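Local coordinates for YJHT (Escherichia coli, PDB 2UVK), which accelerates the equilibration of the alpha and beta anomers of the sialic acid N-acetylneuraminate as a homodimeric, periplasmic Kelch-repeat beta-propeller, at residues N133-D138 and H155-K160; K160-F165 and E268-G273; Y189-A194 and L214-V219; L205-A210 and P236-D241. All coordinates share one frame; numbering follows the deposited sequence.

Contact 1. Residues N133-D138 and H155-K160; sequences NGYFED and HYFDKK
Tyr135 on helix 129-142 and Tyr156 on helix 146-157 mark the closest backbone approach, with their CA atoms 7.5 Å apart, too far for main-chain bonding. The motif is a helical hairpin inserted between strands 120-125 and 169-174, which are neighbours in one four-stranded blade of the Kelch beta-propeller, and here the middle of helix 129-142 lies beside the C-terminal end of helix 146-157. Two tyrosines carry nearly all of the contact. Each has CG anti to its own backbone N (chi1 179° in Tyr135 and -171° in Tyr156), which sends each ring away from its helix and into the groove between the two. The side chains cross at about a right angle, while the ring planes are inclined by 34° with centroids 4.3 Å apart, an oblique pairing. CD1 of Tyr135 sits above one face of the Tyr156 ring, displaced toward the rim, and comes to 3.6 Å from Tyr156 CG; CB of Tyr135 lies 3.8 Å from Tyr156 CE1. The phenol of Tyr135 is held at its far end by a hydrogen bond with Asn153, one turn back on the second helix. Phe157 takes a smaller share; its ring also stacks on that of Tyr276. The second subunit reaches the same hairpin: His104 of that subunit hydrogen-bonds to Asp138. Helix 146-157 ends here, Asp158 centring an inverse gamma turn. At the margin, Tyr135 OH lies 4.5 Å from CE2 of Phe157, approaching that ring obliquely.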
loop_
_atom_site.group_PDB
_atom_site.type_symbol
_atom_site.label_atom_id
_atom_site.label_comp_id
_atom_site.label_asym_id
_atom_site.label_seq_id
_atom_site.Cartn_x
_atom_site.Cartn_y
_atom_site.Cartn_z
ATOM N N ASN B 133 -1.831 8.116 8.263
ATOM C CA ASN B 133 -2.037 7.746 9.683
ATOM C C ASN B 133 -0.838 8.198 10.520
ATOM O O ASN B 133 -1.003 8.615 11.678
ATOM C CB ASN B 133 -2.166 6.249 9.858
ATOM C CG ASN B 133 -3.449 5.672 9.265
ATOM O OD1 ASN B 133 -4.326 6.396 8.829
ATOM N ND2 ASN B 133 -3.521 4.362 9.246
ATOM N N GLY B 134 0.369 8.082 9.970
ATOM C CA GLY B 134 1.557 8.459 10.717
ATOM C C GLY B 134 1.576 9.936 11.013
ATOM O O GLY B 134 2.123 10.350 12.059
ATOM N N TYR B 135 1.049 10.756 10.119
ATOM C CA TYR B 135 0.992 12.219 10.371
ATOM C C TYR B 135 0.204 12.496 11.653
ATOM O O TYR B 135 0.605 13.277 12.521
ATOM C CB TYR B 135 0.361 12.930 9.183
ATOM C CG TYR B 135 0.208 14.422 9.318
ATOM C CD1 TYR B 135 1.323 15.269 9.247
ATOM C CD2 TYR B 135 -1.028 14.995 9.513
ATOM C CE1 TYR B 135 1.177 16.602 9.344
ATOM C CE2 TYR B 135 -1.193 16.344 9.615
ATOM C CZ TYR B 135 -0.079 17.160 9.546
ATOM O OH TYR B 135 -0.230 18.533 9.666
ATOM N N PHE B 136 -0.938 11.852 11.780
ATOM C CA PHE B 136 -1.766 12.072 12.973
ATOM C C PHE B 136 -1.166 11.419 14.205
ATOM O O PHE B 136 -1.347 11.943 15.330
ATOM C CB PHE B 136 -3.218 11.655 12.697
ATOM C CG PHE B 136 -3.885 12.579 11.756
ATOM C CD1 PHE B 136 -4.334 13.825 12.185
ATOM C CD2 PHE B 136 -3.994 12.263 10.411
ATOM C CE1 PHE B 136 -4.900 14.718 11.309
ATOM C CE2 PHE B 136 -4.533 13.158 9.534
ATOM C CZ PHE B 136 -5.018 14.374 9.971
ATOM N N GLU B 137 -0.452 10.304 14.049
ATOM C CA GLU B 137 0.263 9.707 15.167
ATOM C C GLU B 137 1.323 10.682 15.664
ATOM O O GLU B 137 1.462 10.929 16.883
ATOM C CB GLU B 137 0.905 8.383 14.794
ATOM C CG GLU B 137 -0.079 7.196 14.626
ATOM C CD GLU B 137 0.599 5.952 14.042
ATOM O OE1 GLU B 137 1.843 5.899 14.061
ATOM O OE2 GLU B 137 -0.112 5.019 13.561
ATOM N N ASP B 138 2.063 11.257 14.719
ATOM C CA ASP B 138 3.128 12.220 15.077
ATOM C C ASP B 138 2.599 13.470 15.759
ATOM O O ASP B 138 3.143 13.912 16.797
ATOM C CB ASP B 138 3.953 12.592 13.847
ATOM C CG ASP B 138 4.742 11.425 13.319
ATOM O OD1 ASP B 138 4.825 10.387 14.028
ATOM O OD2 ASP B 138 5.303 11.569 12.203
ATOM N N HIS B 155 8.640 18.216 7.443
ATOM C CA HIS B 155 8.992 16.926 6.844
ATOM C C HIS B 155 7.822 16.452 5.969
ATOM O O HIS B 155 8.009 15.935 4.866
ATOM C CB HIS B 155 9.226 15.857 7.886
ATOM C CG HIS B 155 10.599 15.834 8.494
ATOM N ND1 HIS B 155 11.753 15.991 7.757
ATOM C CD2 HIS B 155 10.994 15.537 9.754
ATOM C CE1 HIS B 155 12.797 15.853 8.554
ATOM N NE2 HIS B 155 12.367 15.581 9.770
ATOM N N TYR B 156 6.611 16.631 6.462
ATOM C CA TYR B 156 5.435 16.093 5.741
ATOM C C TYR B 156 5.209 16.734 4.363
ATOM O O TYR B 156 4.897 16.040 3.382
ATOM C CB TYR B 156 4.187 16.263 6.588
ATOM C CG TYR B 156 2.952 15.551 6.040
ATOM C CD1 TYR B 156 2.820 14.181 6.139
ATOM C CD2 TYR B 156 1.920 16.283 5.476
ATOM C CE1 TYR B 156 1.665 13.536 5.651
ATOM C CE2 TYR B 156 0.763 15.660 4.983
ATOM C CZ TYR B 156 0.661 14.284 5.093
ATOM O OH TYR B 156 -0.478 13.629 4.663
ATOM N N PHE B 157 5.325 18.058 4.276
ATOM C CA PHE B 157 4.994 18.770 3.047
ATOM C C PHE B 157 6.167 18.931 2.070
ATOM O O PHE B 157 5.938 19.175 0.898
ATOM C CB PHE B 157 4.363 20.120 3.361
ATOM C CG PHE B 157 3.017 20.017 3.983
ATOM C CD1 PHE B 157 1.934 19.640 3.209
ATOM C CD2 PHE B 157 2.803 20.303 5.318
ATOM C CE1 PHE B 157 0.663 19.531 3.765
ATOM C CE2 PHE B 157 1.534 20.180 5.872
ATOM C CZ PHE B 157 0.465 19.802 5.082
ATOM N N ASP B 158 7.385 18.696 2.537
ATOM C CA ASP B 158 8.581 18.894 1.700
ATOM C C ASP B 158 8.989 17.580 1.040
ATOM O O ASP B 158 10.039 16.987 1.340
ATOM C CB ASP B 158 9.747 19.439 2.532
ATOM C CG ASP B 158 10.945 19.818 1.678
ATOM O OD1 ASP B 158 10.761 20.018 0.459
ATOM O OD2 ASP B 158 12.062 19.909 2.239
ATOM N N LYS B 159 8.122 17.097 0.161
ATOM C CA LYS B 159 8.394 15.869 -0.573
ATOM C C LYS B 159 7.870 16.030 -1.982
ATOM O O LYS B 159 6.943 16.798 -2.226
ATOM C CB LYS B 159 7.677 14.677 0.077
ATOM C CG LYS B 159 7.894 14.482 1.547
ATOM C CD LYS B 159 7.225 13.175 2.028
ATOM C CE LYS B 159 7.417 12.953 3.527
ATOM N NZ LYS B 159 8.849 12.952 3.928
ATOM N N LYS B 160 8.440 15.273 -2.922
ATOM C CA LYS B 160 7.877 15.219 -4.258
ATOM C C LYS B 160 6.578 14.417 -4.233
ATOM O O LYS B 160 6.381 13.614 -3.325
ATOM C CB LYS B 160 8.858 14.572 -5.237
ATOM C CG LYS B 160 10.111 15.447 -5.544
ATOM C CD LYS B 160 9.736 16.687 -6.368
ATOM C CE LYS B 160 10.936 17.472 -6.918
ATOM N NZ LYS B 160 10.556 18.520 -7.965
#

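Contact 2. Residues K160-F165 and E268-G273; sequences KAEDYF and ENYQNG
In Tyr270 the ring leaves the helix with CG anti to the main-chain N (chi1 -168°), and this carries the phenol across to the start of the turn at 160-165. Lys160 bends to meet it: its chain kinks at chi2 (-69°), laying CD 3.3 Å from Tyr270 OH. The central bond is from Ala161 N to Tyr270 OH, 2.8 Å long and nearly straight at 167°. A backbone N-H at the head of the 3-10 segment 161-164 is thus satisfied by a side chain from helix 266-271. Residues 268-273 fall in Kelch repeat 6 and residues 160-165 in repeat 4, so the contact ties together surface connections of two different repeats of the propeller. The helix itself closes with a Schellman motif, with Gly273 at C-prime. Two waters extend the junction. One lies at the edge of the Tyr270 ring, in its plane, and joins the hydroxyl to Glu162 OE2, to which it donates at 2.6 Å. The other takes a bond from Lys160 NZ at 2.7 Å and gives a longer one to Tyr270 O. Lys160 NZ is 5.0 Å from the Tyr270 ring centroid, at most a weak cation-pi attraction.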
loop_
_atom_site.group_PDB
_atom_site.type_symbol
_atom_site.label_atom_id
_atom_site.label_comp_id
_atom_site.label_asym_id
_atom_site.label_seq_id
_atom_site.Cartn_x
_atom_site.Cartn_y
_atom_site.Cartn_z
ATOM N N LYS B 160 8.440 15.273 -2.922
ATOM C CA LYS B 160 7.877 15.219 -4.258
ATOM C C LYS B 160 6.578 14.417 -4.233
ATOM O O LYS B 160 6.381 13.614 -3.325
ATOM C CB LYS B 160 8.858 14.572 -5.237
ATOM C CG LYS B 160 10.111 15.447 -5.544
ATOM C CD LYS B 160 9.736 16.687 -6.368
ATOM C CE LYS B 160 10.936 17.472 -6.918
ATOM N NZ LYS B 160 10.556 18.520 -7.965
ATOM N N ALA B 161 5.739 14.617 -5.232
ATOM C CA ALA B 161 4.427 13.964 -5.282
ATOM C C ALA B 161 4.532 12.437 -5.173
ATOM O O ALA B 161 3.773 11.796 -4.432
ATOM C CB ALA B 161 3.671 14.373 -6.538
ATOM N N GLU B 162 5.493 11.833 -5.855
ATOM C CA GLU B 162 5.661 10.377 -5.811
ATOM C C GLU B 162 5.905 9.830 -4.407
ATOM O O GLU B 162 5.619 8.662 -4.156
ATOM C CB GLU B 162 6.845 9.881 -6.676
ATOM C CG GLU B 162 7.032 10.474 -8.034
ATOM C CD GLU B 162 7.849 11.755 -7.957
ATOM O OE1 GLU B 162 9.128 11.741 -7.929
ATOM O OE2 GLU B 162 7.193 12.777 -7.908
ATOM N N ASP B 163 6.478 10.639 -3.512
ATOM C CA ASP B 163 6.855 10.175 -2.186
ATOM C C ASP B 163 5.617 9.962 -1.288
ATOM O O ASP B 163 5.761 9.452 -0.163
ATOM C CB ASP B 163 7.762 11.189 -1.491
ATOM C CG ASP B 163 9.098 11.382 -2.196
ATOM O OD1 ASP B 163 9.555 10.492 -2.904
ATOM O OD2 ASP B 163 9.695 12.451 -1.999
ATOM N N TYR B 164 4.457 10.419 -1.748
ATOM C CA TYR B 164 3.204 10.246 -0.971
ATOM C C TYR B 164 2.460 8.971 -1.313
ATOM O O TYR B 164 1.523 8.611 -0.623
ATOM C CB TYR B 164 2.282 11.437 -1.142
ATOM C CG TYR B 164 2.874 12.718 -0.598
ATOM C CD1 TYR B 164 2.711 13.095 0.739
ATOM C CD2 TYR B 164 3.667 13.524 -1.413
ATOM C CE1 TYR B 164 3.285 14.281 1.233
ATOM C CE2 TYR B 164 4.219 14.688 -0.939
ATOM C CZ TYR B 164 4.035 15.063 0.375
ATOM O OH TYR B 164 4.642 16.234 0.819
ATOM N N PHE B 165 2.882 8.279 -2.360
ATOM C CA PHE B 165 2.350 6.976 -2.687
ATOM C C PHE B 165 0.835 7.001 -2.739
ATOM O O PHE B 165 0.173 6.070 -2.254
ATOM C CB PHE B 165 2.900 5.924 -1.755
ATOM C CG PHE B 165 4.362 5.681 -1.947
ATOM C CD1 PHE B 165 4.805 4.703 -2.818
ATOM C CD2 PHE B 165 5.298 6.424 -1.258
ATOM C CE1 PHE B 165 6.157 4.490 -2.999
ATOM C CE2 PHE B 165 6.650 6.212 -1.446
ATOM C CZ PHE B 165 7.071 5.238 -2.304
ATOM N N GLU B 268 2.301 26.049 -10.604
ATOM C CA GLU B 268 3.469 26.796 -11.033
ATOM C C GLU B 268 4.551 26.733 -9.948
ATOM O O GLU B 268 5.701 26.456 -10.263
ATOM C CB GLU B 268 3.099 28.228 -11.394
ATOM C CG GLU B 268 4.231 28.983 -12.082
ATOM C CD GLU B 268 4.293 30.422 -11.632
ATOM O OE1 GLU B 268 3.220 31.058 -11.537
ATOM O OE2 GLU B 268 5.421 30.908 -11.363
ATOM N N ASN B 269 4.196 26.926 -8.671
ATOM C CA ASN B 269 5.162 26.708 -7.583
ATOM C C ASN B 269 5.831 25.330 -7.609
ATOM O O ASN B 269 7.053 25.210 -7.509
ATOM C CB ASN B 269 4.540 26.876 -6.207
ATOM C CG ASN B 269 4.087 28.267 -5.927
ATOM O OD1 ASN B 269 4.249 29.186 -6.754
ATOM N ND2 ASN B 269 3.519 28.451 -4.737
ATOM N N TYR B 270 5.041 24.264 -7.718
ATOM C CA TYR B 270 5.637 22.950 -7.799
ATOM C C TYR B 270 6.572 22.799 -9.026
ATOM O O TYR B 270 7.650 22.220 -8.907
ATOM C CB TYR B 270 4.552 21.861 -7.797
ATOM C CG TYR B 270 5.086 20.458 -7.595
ATOM C CD1 TYR B 270 5.446 19.995 -6.329
ATOM C CD2 TYR B 270 5.235 19.591 -8.673
ATOM C CE1 TYR B 270 5.938 18.717 -6.145
ATOM C CE2 TYR B 270 5.713 18.305 -8.488
ATOM C CZ TYR B 270 6.054 17.871 -7.220
ATOM O OH TYR B 270 6.524 16.600 -7.018
ATOM N N GLN B 271 6.124 23.288 -10.184
ATOM C CA GLN B 271 6.914 23.245 -11.421
ATOM C C GLN B 271 8.214 24.008 -11.220
ATOM O O GLN B 271 9.247 23.657 -11.807
ATOM C CB GLN B 271 6.120 23.816 -12.606
ATOM C CG GLN B 271 5.062 22.864 -13.161
ATOM C CD GLN B 271 4.153 23.500 -14.199
ATOM O OE1 GLN B 271 3.907 24.711 -14.183
ATOM N NE2 GLN B 271 3.630 22.676 -15.102
ATOM N N ASN B 272 8.178 25.020 -10.362
ATOM C CA ASN B 272 9.368 25.799 -10.017
ATOM C C ASN B 272 10.209 25.225 -8.873
ATOM O O ASN B 272 11.139 25.876 -8.402
ATOM C CB ASN B 272 8.972 27.255 -9.717
ATOM C CG ASN B 272 8.460 27.997 -10.955
ATOM O OD1 ASN B 272 8.700 27.585 -12.099
ATOM N ND2 ASN B 272 7.757 29.095 -10.727
ATOM N N GLY B 273 9.919 24.004 -8.424
ATOM C CA GLY B 273 10.775 23.345 -7.423
ATOM C C GLY B 273 10.429 23.536 -5.953
ATOM O O GLY B 273 11.182 23.106 -5.086
HETATM O O HOH W 1 9.097 20.398 -6.680
HETATM O O HOH W 2 7.068 15.071 -9.059
#

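Contact 3. Residues Y189-A194 and L214-V219; sequences YGTAGA and LRTDAV
Thr216 OG1 is gripped by two groups: it shares a hydrogen bond of 2.8 Å with Tyr189 OH, and the backbone N of Ala218 donates to it at 3.1 Å with an angle of 156°. The second bond makes an ST turn, placing the hydroxyl just where the chain bends between strands 214-215 and 219-223. With OG1 anti to the main-chain N (chi1 -177°), Thr216 points its oxygen at the tyrosine, which arrives from the opposite direction and meets it at the ring edge, near the plane of the ring. Tyr189 and Thr191 belong to the link between strand 179-185, the last of one propeller blade, and strand 195-199, the first of the next. The contact therefore fastens this inter-blade connection to a turn inside the following blade, Kelch repeat 4 to repeat 5. Beside the hydroxyl pair, methyl meets methyl: Thr191 CG2 lies 3.9 Å from Thr216 CG2, the two side chains crossing at about a right angle. The phenol oxygen also rests against Ala218, with OH 3.6 Å from CB. Arg215, next to Thr216, forms a salt bridge with Glu209, the predicted proton acceptor, and the Thr191 side chain is about 6 Å from that of Glu209.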
loop_
_atom_site.group_PDB
_atom_site.type_symbol
_atom_site.label_atom_id
_atom_site.label_comp_id
_atom_site.label_asym_id
_atom_site.label_seq_id
_atom_site.Cartn_x
_atom_site.Cartn_y
_atom_site.Cartn_z
ATOM N N TYR B 189 0.010 8.235 -12.397
ATOM C CA TYR B 189 0.067 8.437 -10.940
ATOM C C TYR B 189 -1.345 8.406 -10.376
ATOM O O TYR B 189 -2.322 8.620 -11.093
ATOM C CB TYR B 189 0.751 9.775 -10.600
ATOM C CG TYR B 189 0.149 10.942 -11.322
ATOM C CD1 TYR B 189 -0.920 11.649 -10.800
ATOM C CD2 TYR B 189 0.635 11.337 -12.576
ATOM C CE1 TYR B 189 -1.494 12.691 -11.476
ATOM C CE2 TYR B 189 0.061 12.383 -13.262
ATOM C CZ TYR B 189 -1.008 13.071 -12.721
ATOM O OH TYR B 189 -1.581 14.100 -13.422
ATOM N N GLY B 190 -1.454 8.146 -9.077
ATOM C CA GLY B 190 -2.743 8.202 -8.390
ATOM C C GLY B 190 -3.026 9.590 -7.856
ATOM O O GLY B 190 -2.122 10.401 -7.742
ATOM N N THR B 191 -4.302 9.854 -7.599
ATOM C CA THR B 191 -4.745 11.100 -7.014
ATOM C C THR B 191 -5.659 10.804 -5.818
ATOM O O THR B 191 -6.140 9.695 -5.649
ATOM C CB THR B 191 -5.591 11.916 -8.018
ATOM O OG1 THR B 191 -6.777 11.165 -8.347
ATOM C CG2 THR B 191 -4.763 12.264 -9.291
ATOM N N ALA B 192 -5.905 11.851 -5.045
ATOM C CA ALA B 192 -6.880 11.815 -3.959
ATOM C C ALA B 192 -7.904 12.919 -4.247
ATOM O O ALA B 192 -7.546 14.056 -4.466
ATOM C CB ALA B 192 -6.180 12.035 -2.615
ATOM N N GLY B 193 -9.183 12.588 -4.308
ATOM C CA GLY B 193 -10.203 13.578 -4.579
ATOM C C GLY B 193 -10.505 13.862 -6.042
ATOM O O GLY B 193 -11.085 14.892 -6.372
ATOM N N ALA B 194 -10.156 12.925 -6.920
ATOM C CA ALA B 194 -10.612 13.006 -8.311
ATOM C C ALA B 194 -12.134 12.791 -8.315
ATOM O O ALA B 194 -12.707 12.231 -7.352
ATOM C CB ALA B 194 -9.917 11.976 -9.186
ATOM N N LEU B 214 -1.422 19.962 -3.739
ATOM C CA LEU B 214 -1.199 20.099 -5.167
ATOM C C LEU B 214 -2.172 19.243 -5.940
ATOM O O LEU B 214 -2.207 18.025 -5.753
ATOM C CB LEU B 214 0.202 19.631 -5.501
ATOM C CG LEU B 214 0.562 19.683 -6.985
ATOM C CD1 LEU B 214 0.710 21.138 -7.507
ATOM C CD2 LEU B 214 1.818 18.863 -7.221
ATOM N N ARG B 215 -2.941 19.878 -6.805
ATOM C CA ARG B 215 -3.868 19.188 -7.675
ATOM C C ARG B 215 -3.332 19.090 -9.099
ATOM O O ARG B 215 -2.370 19.802 -9.482
ATOM C CB ARG B 215 -5.188 19.913 -7.668
ATOM C CG ARG B 215 -5.941 19.774 -6.351
ATOM C CD ARG B 215 -6.286 21.099 -5.774
ATOM N NE ARG B 215 -7.030 20.970 -4.518
ATOM C CZ ARG B 215 -6.478 20.803 -3.317
ATOM N NH1 ARG B 215 -5.163 20.684 -3.163
ATOM N NH2 ARG B 215 -7.267 20.700 -2.253
ATOM N N THR B 216 -3.971 18.219 -9.861
ATOM C CA THR B 216 -3.715 18.017 -11.283
ATOM C C THR B 216 -4.937 18.442 -12.104
ATOM O O THR B 216 -6.073 18.309 -11.632
ATOM C CB THR B 216 -3.375 16.555 -11.591
ATOM O OG1 THR B 216 -3.072 16.413 -12.986
ATOM C CG2 THR B 216 -4.526 15.640 -11.260
ATOM N N ASP B 217 -4.716 18.997 -13.311
ATOM C CA ASP B 217 -5.812 19.277 -14.232
ATOM C C ASP B 217 -6.040 18.099 -15.193
ATOM O O ASP B 217 -6.853 18.192 -16.105
ATOM C CB ASP B 217 -5.569 20.586 -15.003
ATOM C CG ASP B 217 -4.401 20.501 -15.929
ATOM O OD1 ASP B 217 -3.612 19.549 -15.799
ATOM O OD2 ASP B 217 -4.278 21.408 -16.795
ATOM N N ALA B 218 -5.382 16.967 -14.922
ATOM C CA ALA B 218 -5.501 15.801 -15.777
ATOM C C ALA B 218 -6.914 15.225 -15.798
ATOM O O ALA B 218 -7.689 15.353 -14.815
ATOM C CB ALA B 218 -4.507 14.735 -15.362
ATOM N N VAL B 219 -7.212 14.531 -16.893
ATOM C CA VAL B 219 -8.400 13.745 -17.080
ATOM C C VAL B 219 -7.941 12.438 -17.667
ATOM O O VAL B 219 -7.351 12.421 -18.744
ATOM C CB VAL B 219 -9.384 14.382 -18.057
ATOM C CG1 VAL B 219 -10.592 13.479 -18.301
ATOM C CG2 VAL B 219 -9.754 15.762 -17.567
#

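Contact 4. Residues L205-A210 and P236-D241; sequences LINGEA and PVSSPD
Asn207 reaches from its CB toward Val237 and Ser238, the loop that leads out of its own propeller blade. CG, anti to the carbonyl carbon (chi1 -70°), comes 3.7 Å from Val237 O. At the tip, the modelled OD1 and ND2 may well be exchanged, but whichever way the amide is turned, its end lies against the Val237 carbonyl and CB of Ser238. The main chain of Asn207 has positive phi, just where strand 202-206 gives way to the short strand 209-211. All this lies in Kelch repeat 5, and it joins the second strand of a blade to the connection that runs from strand 230-233 to strand 247-251 of the next. Beside the amide is an apolar patch: Ile206 and Val237 cross at a slant, and Phe257 of the next blade packs against both of them as well as Asn207. Glu209, two residues beyond Asn207, is the predicted proton acceptor; its OE2 takes a hydrogen bond from Gly213 N and a salt bridge from Arg215. The methyl contact runs from Ile206 CG2, anti to the backbone N, to Val237 CG1 at 3.6 Å.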
loop_
_atom_site.group_PDB
_atom_site.type_symbol
_atom_site.label_atom_id
_atom_site.label_comp_id
_atom_site.label_asym_id
_atom_site.label_seq_id
_atom_site.Cartn_x
_atom_site.Cartn_y
_atom_site.Cartn_z
ATOM N N LEU B 205 -11.620 9.790 -14.843
ATOM C CA LEU B 205 -11.064 10.252 -13.544
ATOM C C LEU B 205 -10.592 11.675 -13.752
ATOM O O LEU B 205 -9.642 11.913 -14.500
ATOM C CB LEU B 205 -9.895 9.372 -13.110
ATOM C CG LEU B 205 -10.125 7.862 -13.050
ATOM C CD1 LEU B 205 -8.814 7.139 -12.687
ATOM C CD2 LEU B 205 -11.212 7.521 -12.054
ATOM N N ILE B 206 -11.262 12.643 -13.122
ATOM C CA ILE B 206 -11.061 14.048 -13.406
ATOM C C ILE B 206 -10.394 14.784 -12.245
ATOM O O ILE B 206 -10.945 14.859 -11.138
ATOM C CB ILE B 206 -12.378 14.772 -13.797
ATOM C CG1 ILE B 206 -13.132 14.005 -14.916
ATOM C CG2 ILE B 206 -12.092 16.193 -14.191
ATOM C CD1 ILE B 206 -14.545 14.459 -15.154
ATOM N N ASN B 207 -9.227 15.348 -12.517
ATOM C CA ASN B 207 -8.473 16.145 -11.575
ATOM C C ASN B 207 -8.144 15.367 -10.276
ATOM O O ASN B 207 -7.863 14.174 -10.354
ATOM C CB ASN B 207 -9.184 17.484 -11.294
ATOM C CG ASN B 207 -9.164 18.455 -12.463
ATOM O OD1 ASN B 207 -9.031 18.085 -13.661
ATOM N ND2 ASN B 207 -9.316 19.707 -12.128
ATOM N N GLY B 208 -8.193 16.024 -9.103
ATOM C CA GLY B 208 -7.727 15.411 -7.862
ATOM C C GLY B 208 -6.399 15.947 -7.368
ATOM O O GLY B 208 -5.644 16.599 -8.124
ATOM N N GLU B 209 -6.079 15.655 -6.118
ATOM C CA GLU B 209 -4.768 15.998 -5.568
ATOM C C GLU B 209 -3.736 15.005 -6.040
ATOM O O GLU B 209 -3.981 13.803 -5.974
ATOM C CB GLU B 209 -4.772 15.957 -4.039
ATOM C CG GLU B 209 -5.401 17.152 -3.374
ATOM C CD GLU B 209 -5.048 17.218 -1.878
ATOM O OE1 GLU B 209 -4.968 16.164 -1.239
ATOM O OE2 GLU B 209 -4.754 18.322 -1.366
ATOM N N ALA B 210 -2.575 15.497 -6.526
ATOM C CA ALA B 210 -1.403 14.648 -6.771
ATOM C C ALA B 210 -0.543 14.447 -5.536
ATOM O O ALA B 210 0.203 13.495 -5.448
ATOM C CB ALA B 210 -0.523 15.212 -7.914
ATOM N N PRO B 236 -6.983 18.045 -20.646
ATOM C CA PRO B 236 -7.225 18.489 -19.293
ATOM C C PRO B 236 -8.372 19.466 -19.162
ATOM O O PRO B 236 -8.896 20.005 -20.150
ATOM C CB PRO B 236 -5.911 19.153 -18.913
ATOM C CG PRO B 236 -5.300 19.570 -20.230
ATOM C CD PRO B 236 -5.732 18.581 -21.206
ATOM N N VAL B 237 -8.732 19.713 -17.900
ATOM C CA VAL B 237 -9.823 20.591 -17.572
ATOM C C VAL B 237 -9.512 21.243 -16.227
ATOM O O VAL B 237 -8.788 20.685 -15.392
ATOM C CB VAL B 237 -11.171 19.835 -17.562
ATOM C CG1 VAL B 237 -11.215 18.852 -16.399
ATOM C CG2 VAL B 237 -12.353 20.799 -17.495
ATOM N N SER B 238 -10.054 22.436 -16.046
ATOM C CA SER B 238 -9.751 23.278 -14.903
ATOM C C SER B 238 -8.258 23.634 -14.856
ATOM O O SER B 238 -7.623 23.669 -13.811
ATOM C CB SER B 238 -10.255 22.627 -13.595
ATOM O OG SER B 238 -10.611 23.633 -12.666
ATOM N N SER B 239 -7.697 23.945 -16.025
ATOM C CA SER B 239 -6.281 24.249 -16.109
ATOM C C SER B 239 -6.025 25.688 -15.674
ATOM O O SER B 239 -6.890 26.555 -15.806
ATOM C CB SER B 239 -5.755 24.052 -17.539
ATOM O OG SER B 239 -6.176 22.826 -18.115
ATOM N N PRO B 240 -4.819 25.959 -15.184
ATOM C CA PRO B 240 -3.686 25.063 -15.063
ATOM C C PRO B 240 -3.576 24.240 -13.784
ATOM O O PRO B 240 -2.879 23.229 -13.799
ATOM C CB PRO B 240 -2.506 26.031 -15.118
ATOM C CG PRO B 240 -3.023 27.228 -14.434
ATOM C CD PRO B 240 -4.469 27.328 -14.778
ATOM N N ASP B 241 -4.232 24.687 -12.712
ATOM C CA ASP B 241 -3.944 24.191 -11.359
ATOM C C ASP B 241 -4.744 22.936 -11.005
ATOM O O ASP B 241 -4.283 22.146 -10.196
ATOM C CB ASP B 241 -4.254 25.254 -10.285
ATOM C CG ASP B 241 -3.226 26.380 -10.241
ATOM O OD1 ASP B 241 -2.024 26.089 -10.074
ATOM O OD2 ASP B 241 -3.645 27.554 -10.325
#

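Overall arrangement
The four contacts run from the surface of the chain inward. Contacts 1 and 2 lie about 22 Å from the chain centre, contacts 3 and 4 at 11 and 13 Å. Contact 1 comes first along the chain and passes into contact 2 through the shared Lys160; Tyr164 OH also bonds to Tyr156 O, and both contacts reach the second subunit. Contacts 3 and 4 fall between the two segments of contact 2, with centres 6 Å apart and their segments alternating in sequence; they share the two-stranded sheet 209-211/214-215. Ala161, in the insertion that reaches the second subunit, packs on Ala210, and Tyr270, on helix 266-271, packs on Leu214, so both sides of contact 2 touch the strands beside Glu209, the predicted proton acceptor.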